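Local coordinates for ditrans,polycis-undecaprenyl-diphosphate synthase ((2E,6E)-farnesyl-diphosphate specific) (Acinetobacter baumannii, PDB 6ACS), which probably builds the C55 lipid undecaprenyl diphosphate, precursor of the glycosyl carrier of cell-wall synthesis, by adding eight isopentenyl units to farnesyl diphosphate, at residues H12-M17 against P179-L184. Sequence-based numbering, arbitrary orientation.
Sequences HVAIIM and PAVDLL
Val13 pairs with Leu183 and Ala14 with Leu184 in parallel register, Ala14 N donating to Leu183 O (2.8 Å), while His12 O, at the start of the pairing, accepts in its carbonyl plane from both Asp182 N (2.9 Å) and Leu183 N (3.2 Å). In the His12 side chain, CG anti to the backbone N (chi1 -174°) sets the ring over Val181, with its ND1 edge turned to the carbonyl of Pro179; ND1 donates to Pro179 O at 2.8 Å, almost straight (174°) and within the ring plane. Val181 CG2 sits over the centre of one ring face, 3.7 Å from the His12 ring centroid, a CH-pi contact. NE2 is hydrogen-bonded to Thr58 OG1 of the neighbouring strand, so both ring nitrogens are engaged and the ring's rotation is fixed. Both are inner strands of the parallel sheet of the cis-prenyltransferase fold, 12-17 lying between 56-61 and 183-186, with 205-208 beyond the latter. On one face of the sheet Ala14 CB meets Val181 CG1 at 3.9 Å, and Leu184 CD2 touches Ile16 CD1 farther along; on the other, Val13 CG2 and Leu183 CD2 meet, and both side chains contact helix 218-235. Asp182 OD2 accepts a hydrogen bond from Gln11 N and a weak one from His12 N, while OD1 is hydrogen-bonded to Gln241 NE2. Leu183 also approaches Glu205, a predicted magnesium ligand.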
loop_
_atom_site.group_PDB
_atom_site.type_symbol
_atom_site.label_atom_id
_atom_site.label_comp_id
_atom_site.label_asym_id
_atom_site.label_seq_id
_atom_site.Cartn_x
_atom_site.Cartn_y
_atom_site.Cartn_z
ATOM N N HIS B 12 9.347 3.938 12.183
ATOM C CA HIS B 12 8.212 4.779 11.837
ATOM C C HIS B 12 6.947 3.946 12.012
ATOM O O HIS B 12 6.765 2.901 11.368
ATOM C CB HIS B 12 8.375 5.310 10.410
ATOM C CG HIS B 12 7.343 6.313 9.987
ATOM N ND1 HIS B 12 7.445 6.996 8.794
ATOM C CD2 HIS B 12 6.190 6.736 10.565
ATOM C CE1 HIS B 12 6.403 7.802 8.656
ATOM N NE2 HIS B 12 5.622 7.657 9.710
ATOM N N VAL B 13 6.103 4.398 12.938
ATOM C CA VAL B 13 4.818 3.776 13.235
ATOM C C VAL B 13 3.722 4.669 12.687
ATOM O O VAL B 13 3.759 5.893 12.865
ATOM C CB VAL B 13 4.623 3.581 14.749
ATOM C CG1 VAL B 13 3.225 3.010 15.023
ATOM C CG2 VAL B 13 5.704 2.675 15.288
ATOM N N ALA B 14 2.736 4.061 12.035
ATOM C CA ALA B 14 1.563 4.780 11.565
ATOM C C ALA B 14 0.339 4.158 12.205
ATOM O O ALA B 14 0.297 2.948 12.406
ATOM C CB ALA B 14 1.438 4.726 10.041
ATOM N N ILE B 15 -0.668 4.977 12.517
ATOM C CA ILE B 15 -1.879 4.479 13.171
ATOM C C ILE B 15 -3.120 5.035 12.485
ATOM O O ILE B 15 -3.263 6.256 12.333
ATOM C CB ILE B 15 -1.922 4.842 14.668
ATOM C CG1 ILE B 15 -0.633 4.408 15.362
ATOM C CG2 ILE B 15 -3.136 4.172 15.324
ATOM C CD1 ILE B 15 -0.618 4.721 16.872
ATOM N N ILE B 16 -4.029 4.140 12.106
ATOM C CA ILE B 16 -5.383 4.497 11.697
ATOM C C ILE B 16 -6.250 4.357 12.934
ATOM O O ILE B 16 -6.494 3.240 13.407
ATOM C CB ILE B 16 -5.881 3.591 10.572
ATOM C CG1 ILE B 16 -4.980 3.753 9.349
ATOM C CG2 ILE B 16 -7.333 3.915 10.215
ATOM C CD1 ILE B 16 -5.354 2.762 8.249
ATOM N N MET B 17 -6.675 5.496 13.469
ATOM C CA MET B 17 -7.430 5.576 14.713
ATOM C C MET B 17 -8.899 5.454 14.332
ATOM O O MET B 17 -9.505 6.413 13.845
ATOM C CB MET B 17 -7.129 6.897 15.415
ATOM C CG MET B 17 -5.639 7.159 15.641
ATOM S SD MET B 17 -5.281 8.786 16.369
ATOM C CE MET B 17 -5.721 9.886 15.026
ATOM N N PRO B 179 11.967 8.016 7.634
ATOM C CA PRO B 179 12.029 6.591 7.268
ATOM C C PRO B 179 10.690 6.116 6.730
ATOM O O PRO B 179 9.642 6.648 7.090
ATOM C CB PRO B 179 12.359 5.894 8.597
ATOM C CG PRO B 179 12.959 6.951 9.457
ATOM C CD PRO B 179 12.281 8.237 9.055
ATOM N N ALA B 180 10.726 5.088 5.872
ATOM C CA ALA B 180 9.480 4.483 5.413
ATOM C C ALA B 180 8.757 3.874 6.603
ATOM O O ALA B 180 9.379 3.506 7.594
ATOM C CB ALA B 180 9.726 3.409 4.351
ATOM N N VAL B 181 7.436 3.781 6.497
ATOM C CA VAL B 181 6.627 3.220 7.581
ATOM C C VAL B 181 6.967 1.745 7.746
ATOM O O VAL B 181 6.902 0.961 6.789
ATOM C CB VAL B 181 5.125 3.414 7.309
ATOM C CG1 VAL B 181 4.275 2.693 8.397
ATOM C CG2 VAL B 181 4.775 4.906 7.260
ATOM N N ASP B 182 7.355 1.366 8.966
ATOM C CA ASP B 182 7.691 -0.014 9.306
ATOM C C ASP B 182 6.518 -0.770 9.880
ATOM O O ASP B 182 6.429 -2.006 9.722
ATOM C CB ASP B 182 8.793 -0.056 10.366
ATOM C CG ASP B 182 10.070 0.516 9.894
ATOM O OD1 ASP B 182 10.510 0.173 8.776
ATOM O OD2 ASP B 182 10.643 1.307 10.652
ATOM N N LEU B 183 5.673 -0.063 10.625
ATOM C CA LEU B 183 4.546 -0.707 11.282
ATOM C C LEU B 183 3.326 0.178 11.128
ATOM O O LEU B 183 3.369 1.347 11.516
ATOM C CB LEU B 183 4.839 -0.915 12.769
ATOM C CG LEU B 183 3.654 -1.388 13.619
ATOM C CD1 LEU B 183 3.168 -2.790 13.193
ATOM C CD2 LEU B 183 4.079 -1.409 15.096
ATOM N N LEU B 184 2.234 -0.379 10.607
ATOM C CA LEU B 184 0.981 0.359 10.506
ATOM C C LEU B 184 -0.054 -0.393 11.326
ATOM O O LEU B 184 -0.322 -1.563 11.056
ATOM C CB LEU B 184 0.543 0.511 9.047
ATOM C CG LEU B 184 -0.718 1.345 8.770
ATOM C CD1 LEU B 184 -0.644 1.881 7.333
ATOM C CD2 LEU B 184 -1.984 0.543 8.983
#